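PDB 3AJC: flagellar motor switch protein FliG from Thermotoga maritima, which probably forms part of the switch complex at the base of the flagellar basal body that helps set the direction in which the flagellum rotates. Local coordinates for residues Thr152-Lys160 / Leu181-Val192; Pro37-Gly45 / Ala96-Arg104. All coordinates share one frame; numbering follows the deposited sequence.

Contact 1 of 2, residues Thr152-Lys160 / Leu181-Val192; sequences TRDLALALK and LLKDELEYMGPV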
loop_
_atom_site.group_PDB
_atom_site.type_symbol
_atom_site.label_atom_id
_atom_site.label_comp_id
_atom_site.label_asym_id
_atom_site.label_seq_id
_atom_site.Cartn_x
_atom_site.Cartn_y
_atom_site.Cartn_z
ATOM N N THR A 152 7.801 -22.156 2.769
ATOM C CA THR A 152 6.610 -22.908 2.431
ATOM C C THR A 152 5.328 -22.438 3.095
ATOM O O THR A 152 4.319 -22.241 2.416
ATOM C CB THR A 152 6.802 -24.401 2.765
ATOM O OG1 THR A 152 7.923 -24.900 2.034
ATOM C CG2 THR A 152 5.548 -25.208 2.407
ATOM N N ARG A 153 5.351 -22.264 4.413
ATOM C CA ARG A 153 4.133 -21.871 5.103
ATOM C C ARG A 153 3.603 -20.494 4.725
ATOM O O ARG A 153 2.394 -20.300 4.609
ATOM C CB ARG A 153 4.315 -21.950 6.616
ATOM C CG ARG A 153 3.004 -21.765 7.372
ATOM C CD ARG A 153 3.077 -22.374 8.763
ATOM N NE ARG A 153 1.745 -22.599 9.320
ATOM C CZ ARG A 153 0.976 -21.643 9.829
ATOM N NH1 ARG A 153 1.404 -20.386 9.863
ATOM N NH2 ARG A 153 -0.230 -21.945 10.284
ATOM N N ASP A 154 4.492 -19.528 4.546
ATOM C CA ASP A 154 4.030 -18.205 4.174
ATOM C C ASP A 154 3.403 -18.249 2.786
ATOM O O ASP A 154 2.404 -17.580 2.523
ATOM C CB ASP A 154 5.178 -17.205 4.215
ATOM C CG ASP A 154 5.477 -16.746 5.621
ATOM O OD1 ASP A 154 4.509 -16.491 6.378
ATOM O OD2 ASP A 154 6.664 -16.630 5.973
ATOM N N LEU A 155 3.983 -19.064 1.913
ATOM C CA LEU A 155 3.482 -19.200 0.561
ATOM C C LEU A 155 2.074 -19.792 0.609
ATOM O O LEU A 155 1.156 -19.273 -0.017
ATOM C CB LEU A 155 4.412 -20.103 -0.250
ATOM C CG LEU A 155 4.328 -20.091 -1.775
ATOM C CD1 LEU A 155 4.193 -18.650 -2.288
ATOM C CD2 LEU A 155 5.593 -20.756 -2.347
ATOM N N ALA A 156 1.908 -20.870 1.368
ATOM C CA ALA A 156 0.613 -21.522 1.471
ATOM C C ALA A 156 -0.447 -20.551 1.984
ATOM O O ALA A 156 -1.550 -20.479 1.433
ATOM C CB ALA A 156 0.711 -22.734 2.381
ATOM N N LEU A 157 -0.113 -19.814 3.040
ATOM C CA LEU A 157 -1.033 -18.838 3.610
ATOM C C LEU A 157 -1.403 -17.780 2.578
ATOM O O LEU A 157 -2.579 -17.501 2.342
ATOM C CB LEU A 157 -0.393 -18.153 4.823
ATOM C CG LEU A 157 -0.231 -19.024 6.067
ATOM C CD1 LEU A 157 0.674 -18.351 7.109
ATOM C CD2 LEU A 157 -1.601 -19.287 6.629
ATOM N N ALA A 158 -0.383 -17.193 1.966
ATOM C CA ALA A 158 -0.584 -16.151 0.968
ATOM C C ALA A 158 -1.478 -16.606 -0.190
ATOM O O ALA A 158 -2.253 -15.810 -0.738
ATOM C CB ALA A 158 0.767 -15.688 0.432
ATOM N N LEU A 159 -1.373 -17.880 -0.557
ATOM C CA LEU A 159 -2.150 -18.428 -1.661
ATOM C C LEU A 159 -3.628 -18.626 -1.334
ATOM O O LEU A 159 -4.469 -18.616 -2.227
ATOM C CB LEU A 159 -1.535 -19.746 -2.137
ATOM C CG LEU A 159 -0.216 -19.584 -2.893
ATOM C CD1 LEU A 159 0.383 -20.941 -3.241
ATOM C CD2 LEU A 159 -0.479 -18.775 -4.145
ATOM N N LYS A 160 -3.952 -18.807 -0.061
ATOM C CA LYS A 160 -5.349 -18.968 0.308
ATOM C C LYS A 160 -6.109 -17.674 0.027
ATOM O O LYS A 160 -7.334 -17.636 0.103
ATOM C CB LYS A 160 -5.481 -19.332 1.786
ATOM C CG LYS A 160 -5.083 -20.759 2.106
ATOM C CD LYS A 160 -5.457 -21.117 3.533
ATOM C CE LYS A 160 -5.336 -22.619 3.772
ATOM N NZ LYS A 160 -6.239 -23.402 2.873
ATOM N N LEU A 181 6.399 -29.713 -1.457
ATOM C CA LEU A 181 6.344 -29.296 -0.054
ATOM C C LEU A 181 5.092 -28.432 0.158
ATOM O O LEU A 181 4.366 -28.592 1.130
ATOM C CB LEU A 181 7.601 -28.491 0.324
ATOM C CG LEU A 181 8.859 -29.169 0.896
ATOM C CD1 LEU A 181 8.550 -30.558 1.359
ATOM C CD2 LEU A 181 9.960 -29.184 -0.136
ATOM N N LEU A 182 4.849 -27.511 -0.764
ATOM C CA LEU A 182 3.682 -26.641 -0.667
ATOM C C LEU A 182 2.384 -27.460 -0.640
ATOM O O LEU A 182 1.546 -27.279 0.242
ATOM C CB LEU A 182 3.672 -25.655 -1.842
ATOM C CG LEU A 182 2.463 -24.717 -1.950
ATOM C CD1 LEU A 182 2.403 -23.801 -0.738
ATOM C CD2 LEU A 182 2.574 -23.905 -3.233
ATOM N N LYS A 183 2.227 -28.377 -1.592
ATOM C CA LYS A 183 1.014 -29.194 -1.641
ATOM C C LYS A 183 0.776 -29.912 -0.320
ATOM O O LYS A 183 -0.364 -29.995 0.153
ATOM C CB LYS A 183 1.089 -30.205 -2.784
ATOM C CG LYS A 183 1.105 -29.569 -4.162
ATOM C CD LYS A 183 1.167 -30.636 -5.250
ATOM C CE LYS A 183 1.097 -30.010 -6.631
ATOM N NZ LYS A 183 1.187 -30.974 -7.760
ATOM N N ASP A 184 1.853 -30.426 0.274
ATOM C CA ASP A 184 1.755 -31.114 1.558
ATOM C C ASP A 184 1.221 -30.183 2.631
ATOM O O ASP A 184 0.338 -30.560 3.406
ATOM C CB ASP A 184 3.116 -31.626 2.010
ATOM C CG ASP A 184 3.299 -33.091 1.725
ATOM O OD1 ASP A 184 3.749 -33.419 0.605
ATOM O OD2 ASP A 184 2.976 -33.910 2.623
ATOM N N GLU A 185 1.772 -28.972 2.683
ATOM C CA GLU A 185 1.342 -27.987 3.660
ATOM C C GLU A 185 -0.149 -27.713 3.488
ATOM O O GLU A 185 -0.915 -27.793 4.448
ATOM C CB GLU A 185 2.147 -26.696 3.495
ATOM C CG GLU A 185 1.686 -25.523 4.362
ATOM C CD GLU A 185 1.852 -25.766 5.853
ATOM O OE1 GLU A 185 1.801 -24.781 6.624
ATOM O OE2 GLU A 185 2.027 -26.932 6.261
ATOM N N LEU A 186 -0.559 -27.405 2.263
ATOM C CA LEU A 186 -1.965 -27.123 1.984
ATOM C C LEU A 186 -2.893 -28.247 2.463
ATOM O O LEU A 186 -3.900 -27.993 3.123
ATOM C CB LEU A 186 -2.156 -26.883 0.486
ATOM C CG LEU A 186 -1.405 -25.659 -0.050
ATOM C CD1 LEU A 186 -1.390 -25.660 -1.567
ATOM C CD2 LEU A 186 -2.056 -24.399 0.491
ATOM N N GLU A 187 -2.543 -29.488 2.141
ATOM C CA GLU A 187 -3.344 -30.642 2.538
ATOM C C GLU A 187 -3.582 -30.753 4.041
ATOM O O GLU A 187 -4.683 -31.095 4.469
ATOM C CB GLU A 187 -2.685 -31.931 2.050
ATOM C CG GLU A 187 -2.747 -32.123 0.546
ATOM C CD GLU A 187 -1.936 -33.318 0.081
ATOM O OE1 GLU A 187 -2.020 -33.667 -1.117
ATOM O OE2 GLU A 187 -1.211 -33.903 0.915
ATOM N N TYR A 188 -2.552 -30.475 4.837
ATOM C CA TYR A 188 -2.679 -30.572 6.288
ATOM C C TYR A 188 -2.684 -29.223 6.983
ATOM O O TYR A 188 -2.347 -29.127 8.165
ATOM C CB TYR A 188 -1.546 -31.417 6.874
ATOM C CG TYR A 188 -1.438 -32.797 6.282
ATOM C CD1 TYR A 188 -0.485 -33.082 5.305
ATOM C CD2 TYR A 188 -2.290 -33.819 6.691
ATOM C CE1 TYR A 188 -0.381 -34.350 4.752
ATOM C CE2 TYR A 188 -2.197 -35.092 6.144
ATOM C CZ TYR A 188 -1.241 -35.352 5.176
ATOM O OH TYR A 188 -1.145 -36.614 4.642
ATOM N N MET A 189 -3.057 -28.178 6.256
ATOM C CA MET A 189 -3.095 -26.851 6.844
ATOM C C MET A 189 -4.448 -26.594 7.501
ATOM O O MET A 189 -4.527 -26.431 8.710
ATOM C CB MET A 189 -2.803 -25.790 5.782
ATOM C CG MET A 189 -2.885 -24.366 6.291
ATOM S SD MET A 189 -2.203 -23.211 5.096
ATOM C CE MET A 189 -0.852 -22.582 6.001
ATOM N N GLY A 190 -5.512 -26.572 6.707
ATOM C CA GLY A 190 -6.826 -26.327 7.272
ATOM C C GLY A 190 -7.182 -24.848 7.288
ATOM O O GLY A 190 -6.458 -24.035 6.712
ATOM N N PRO A 191 -8.296 -24.465 7.934
ATOM C CA PRO A 191 -8.709 -23.059 7.994
ATOM C C PRO A 191 -7.721 -22.200 8.776
ATOM O O PRO A 191 -7.102 -22.663 9.736
ATOM C CB PRO A 191 -10.081 -23.128 8.667
ATOM C CG PRO A 191 -10.582 -24.494 8.278
ATOM C CD PRO A 191 -9.345 -25.335 8.492
ATOM N N VAL A 192 -7.580 -20.946 8.363
ATOM C CA VAL A 192 -6.652 -20.041 9.021
ATOM C C VAL A 192 -7.234 -18.647 9.200
ATOM O O VAL A 192 -8.139 -18.240 8.473
ATOM C CB VAL A 192 -5.337 -19.922 8.212
ATOM C CG1 VAL A 192 -4.685 -21.292 8.073
ATOM C CG2 VAL A 192 -5.619 -19.335 6.834
#
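A knob-into-hole helix crossing in the C-terminal domain of FliG sets Leu182 into the hollow formed by Thr152, Leu155, Ala156 and Leu159. Helix 152-159 and the segment 181-187 meet at 61°, with their axes 9.2 Å apart. A trans first torsion (chi1 176°) swings Leu182 CG away from the backbone N and turns its methyls to helix 152-159: CD1 lies 3.7 Å from Ala156 CB, and CD2 packs on Leu159 CD1. Alanine suits position 156 because a single methyl lets Leu182, Glu185, Leu186 and Met189 gather closely around it; Leu186 CD2 comes within 3.7 Å of Ala156 CB. At the N-terminal end of helix 152-159, Thr152 turns its methyl rather than its hydroxyl toward Leu182 and Glu185. Glu185 is amphipathic in use, laying CG on Ala156 CB while its carboxylate forms a long salt bridge, OE1 to Arg153 NE 3.5 Å, with the two charged planes 73° apart. Met189 follows the helix end as a flexible apolar filler: its CE lies over one face of the Arg153 guanidinium, offset toward its rim, and presses tightly on Leu157 CD2 at 3.4 Å. Gly190 has a positive phi, and a side chain there would collide with the ring of Pro191, so glycine fits this turn. Ala200 of helix 194-213 also packs on Leu157. Lys160 runs antiparallel alongside Met189, its CE against SD, and its nearly extended chain brings that CE 3.5 Å from Gly190 O.

Contact 2 of 2, residues Pro37-Gly45 / Ala96-Arg104; sequences PPVAAQILG and AEIMNNLDR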
loop_
_atom_site.group_PDB
_atom_site.type_symbol
_atom_site.label_atom_id
_atom_site.label_comp_id
_atom_site.label_asym_id
_atom_site.label_seq_id
_atom_site.Cartn_x
_atom_site.Cartn_y
_atom_site.Cartn_z
ATOM N N PRO A 37 -8.060 3.919 4.574
ATOM C CA PRO A 37 -7.730 4.333 3.205
ATOM C C PRO A 37 -8.874 4.398 2.178
ATOM O O PRO A 37 -8.970 5.372 1.423
ATOM C CB PRO A 37 -6.639 3.343 2.807
ATOM C CG PRO A 37 -5.913 3.130 4.105
ATOM C CD PRO A 37 -7.069 2.951 5.075
ATOM N N PRO A 38 -9.741 3.363 2.120
ATOM C CA PRO A 38 -10.845 3.412 1.139
ATOM C C PRO A 38 -11.736 4.621 1.420
ATOM O O PRO A 38 -12.276 5.253 0.510
ATOM C CB PRO A 38 -11.580 2.085 1.363
ATOM C CG PRO A 38 -10.466 1.167 1.885
ATOM C CD PRO A 38 -9.735 2.080 2.852
ATOM N N VAL A 39 -11.873 4.936 2.702
ATOM C CA VAL A 39 -12.675 6.064 3.135
ATOM C C VAL A 39 -11.951 7.331 2.697
ATOM O O VAL A 39 -12.550 8.225 2.093
ATOM C CB VAL A 39 -12.842 6.054 4.667
ATOM C CG1 VAL A 39 -13.593 7.295 5.125
ATOM C CG2 VAL A 39 -13.578 4.787 5.091
ATOM N N ALA A 40 -10.654 7.398 2.995
ATOM C CA ALA A 40 -9.852 8.558 2.616
ATOM C C ALA A 40 -9.841 8.743 1.111
ATOM O O ALA A 40 -9.934 9.866 0.628
ATOM C CB ALA A 40 -8.414 8.408 3.118
ATOM N N ALA A 41 -9.708 7.644 0.366
ATOM C CA ALA A 41 -9.683 7.741 -1.090
ATOM C C ALA A 41 -11.013 8.311 -1.581
ATOM O O ALA A 41 -11.039 9.150 -2.475
ATOM C CB ALA A 41 -9.407 6.361 -1.723
ATOM N N GLN A 42 -12.112 7.870 -0.971
ATOM C CA GLN A 42 -13.445 8.339 -1.340
ATOM C C GLN A 42 -13.565 9.858 -1.137
ATOM O O GLN A 42 -14.087 10.572 -2.002
ATOM C CB GLN A 42 -14.502 7.587 -0.515
ATOM C CG GLN A 42 -15.949 7.977 -0.783
ATOM C CD GLN A 42 -16.938 7.157 0.041
ATOM O OE1 GLN A 42 -16.787 7.002 1.250
ATOM N NE2 GLN A 42 -17.961 6.639 -0.616
ATOM N N ILE A 43 -13.079 10.351 0.001
ATOM C CA ILE A 43 -13.121 11.786 0.284
ATOM C C ILE A 43 -12.191 12.551 -0.653
ATOM O O ILE A 43 -12.572 13.569 -1.230
ATOM C CB ILE A 43 -12.680 12.092 1.726
ATOM C CG1 ILE A 43 -13.674 11.491 2.721
ATOM C CG2 ILE A 43 -12.544 13.584 1.917
ATOM C CD1 ILE A 43 -13.218 11.588 4.163
ATOM N N LEU A 44 -10.964 12.058 -0.793
ATOM C CA LEU A 44 -9.975 12.689 -1.647
ATOM C C LEU A 44 -10.491 12.876 -3.061
ATOM O O LEU A 44 -10.377 13.958 -3.642
ATOM C CB LEU A 44 -8.698 11.851 -1.681
ATOM C CG LEU A 44 -7.545 12.414 -2.519
ATOM C CD1 LEU A 44 -7.267 13.838 -2.073
ATOM C CD2 LEU A 44 -6.285 11.544 -2.361
ATOM N N GLY A 45 -11.064 11.818 -3.621
ATOM C CA GLY A 45 -11.565 11.909 -4.980
ATOM C C GLY A 45 -12.746 12.846 -5.129
ATOM O O GLY A 45 -13.062 13.265 -6.240
ATOM N N ALA A 96 0.055 5.484 -0.634
ATOM C CA ALA A 96 -0.046 4.408 -1.609
ATOM C C ALA A 96 -1.366 3.647 -1.488
ATOM O O ALA A 96 -1.959 3.248 -2.493
ATOM C CB ALA A 96 1.144 3.435 -1.445
ATOM N N GLU A 97 -1.797 3.429 -0.250
ATOM C CA GLU A 97 -3.037 2.717 0.026
ATOM C C GLU A 97 -4.224 3.543 -0.464
ATOM O O GLU A 97 -5.200 3.003 -0.985
ATOM C CB GLU A 97 -3.153 2.433 1.533
ATOM C CG GLU A 97 -2.396 1.173 1.985
ATOM C CD GLU A 97 -2.028 1.169 3.472
ATOM O OE1 GLU A 97 -2.838 1.627 4.305
ATOM O OE2 GLU A 97 -0.924 0.690 3.812
ATOM N N ILE A 98 -4.131 4.858 -0.299
ATOM C CA ILE A 98 -5.195 5.751 -0.741
ATOM C C ILE A 98 -5.229 5.752 -2.272
ATOM O O ILE A 98 -6.298 5.675 -2.881
ATOM C CB ILE A 98 -4.950 7.180 -0.217
ATOM C CG1 ILE A 98 -5.093 7.181 1.314
ATOM C CG2 ILE A 98 -5.888 8.165 -0.906
ATOM C CD1 ILE A 98 -4.876 8.523 1.980
ATOM N N MET A 99 -4.048 5.798 -2.887
ATOM C CA MET A 99 -3.956 5.805 -4.335
ATOM C C MET A 99 -4.536 4.513 -4.933
ATOM O O MET A 99 -5.171 4.534 -5.987
ATOM C CB MET A 99 -2.493 5.992 -4.765
ATOM C CG MET A 99 -1.908 7.385 -4.476
ATOM S SD MET A 99 -2.488 8.672 -5.622
ATOM C CE MET A 99 -1.307 8.499 -6.956
ATOM N N ASN A 100 -4.328 3.391 -4.257
ATOM C CA ASN A 100 -4.852 2.121 -4.763
ATOM C C ASN A 100 -6.388 2.091 -4.730
ATOM O O ASN A 100 -7.030 1.455 -5.566
ATOM C CB ASN A 100 -4.301 0.948 -3.952
ATOM C CG ASN A 100 -2.916 0.530 -4.394
ATOM O OD1 ASN A 100 -2.592 0.556 -5.580
ATOM N ND2 ASN A 100 -2.097 0.116 -3.442
ATOM N N ASN A 101 -6.970 2.799 -3.770
ATOM C CA ASN A 101 -8.419 2.831 -3.633
ATOM C C ASN A 101 -9.117 3.962 -4.368
ATOM O O ASN A 101 -10.339 4.084 -4.285
ATOM C CB ASN A 101 -8.789 2.876 -2.154
ATOM C CG ASN A 101 -8.468 1.582 -1.445
ATOM O OD1 ASN A 101 -9.107 0.548 -1.690
ATOM N ND2 ASN A 101 -7.468 1.621 -0.571
ATOM N N LEU A 102 -8.353 4.802 -5.065
ATOM C CA LEU A 102 -8.949 5.890 -5.830
ATOM C C LEU A 102 -9.410 5.293 -7.146
ATOM O O LEU A 102 -9.009 4.185 -7.503
ATOM C CB LEU A 102 -7.917 6.984 -6.145
ATOM C CG LEU A 102 -7.627 8.139 -5.175
ATOM C CD1 LEU A 102 -6.523 9.045 -5.781
ATOM C CD2 LEU A 102 -8.895 8.946 -4.924
ATOM N N ASP A 103 -10.258 6.017 -7.864
ATOM C CA ASP A 103 -10.686 5.558 -9.169
ATOM C C ASP A 103 -9.426 5.746 -10.014
ATOM O O ASP A 103 -8.646 6.672 -9.775
ATOM C CB ASP A 103 -11.820 6.432 -9.717
ATOM C CG ASP A 103 -11.442 7.901 -9.806
ATOM O OD1 ASP A 103 -11.305 8.550 -8.742
ATOM O OD2 ASP A 103 -11.270 8.410 -10.936
ATOM N N ARG A 104 -9.230 4.869 -10.991
ATOM C CA ARG A 104 -8.073 4.920 -11.879
ATOM C C ARG A 104 -7.752 6.310 -12.423
ATOM O O ARG A 104 -6.608 6.761 -12.365
ATOM C CB ARG A 104 -8.290 3.973 -13.058
ATOM C CG ARG A 104 -7.081 3.145 -13.418
ATOM C CD ARG A 104 -7.535 1.732 -13.669
ATOM N NE ARG A 104 -8.325 1.269 -12.531
ATOM C CZ ARG A 104 -9.090 0.182 -12.537
ATOM N NH1 ARG A 104 -9.174 -0.568 -13.628
ATOM N NH2 ARG A 104 -9.771 -0.147 -11.450
#
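Ile98 is the knob of a knob-into-hole packing, seated among Pro37, Ala40, Ala41 and Leu44, where helix 37-46 of the FliG middle domain crosses helix 92-100. The axes of the local segments pass 8.0 Å apart at 66°, a close approach made possible by the small residues Ala40 and Ala41. The beta branch of Ile98 divides the work, with CG2 held anti to the backbone N and CG1 beside it (chi1 -67°): CG2 meets Leu44 CD2 at 3.7 Å, the two side chains crossing nearly at a right angle, whereas CG1 carries CD1 to 3.7 Å from Ala40 CB. Cutting Ile98 back to an alanine is likely to open a gap among Pro37, Ala40, Ala41 and Leu44, Ala40 CB losing CD1 and Leu44 CD2 losing CG2. The Ala41 methyl rests against two carbonyl oxygens, Ile98 O at 3.4 Å and Asn101 O. Leu102 continues the apolar seam beyond the helix end, its CD2 lying close to Ala41 O and Gly45 N; a side chain on Gly45 would come tight against that methyl. At the opposite end, Pro37 lies alongside Glu97, and its ring offers an apolar surface to the CB of the glutamate.

Helix 49-60 supports Leu44 through Val55 and Leu56 and Ile98 through Ile59, and helix 25-33 covers Ala40 and Leu44 with Leu32. Leu44 itself is about 9 Å, side chain to side chain, from Arg58 of the EHPQR motif, important for interaction with FliM. Asp103 N-caps the following helix and hydrogen-bonds Thr106. Asn101, against Pro38, folds its amide back over the preceding turn, ND2 2.7 Å from Glu97 O in a weak hydrogen bond, N-H...O angle 129°.

From the N terminus, the chain first passes through helix 37-46, then runs through 50 intervening residues, of which 30 are helical and some are not modelled, before 96-104 returns to close contact 2. Only afterwards does contact 1 begin: 152-160 is joined to 181-192 across a shorter excursion of 20 residues that includes helix 164-171. The two loops therefore follow in series and neither nest nor cross. Contact 2 ties helix 37-46 of the middle domain to helix 92-100, whereas contact 1 joins helix 152-159 to helix 176-187 and the turn that follows it, within the C-terminal domain. They lie on opposite sides of the chain's centre, with their own centres 32 Å apart and nearest atoms about 16 Å apart.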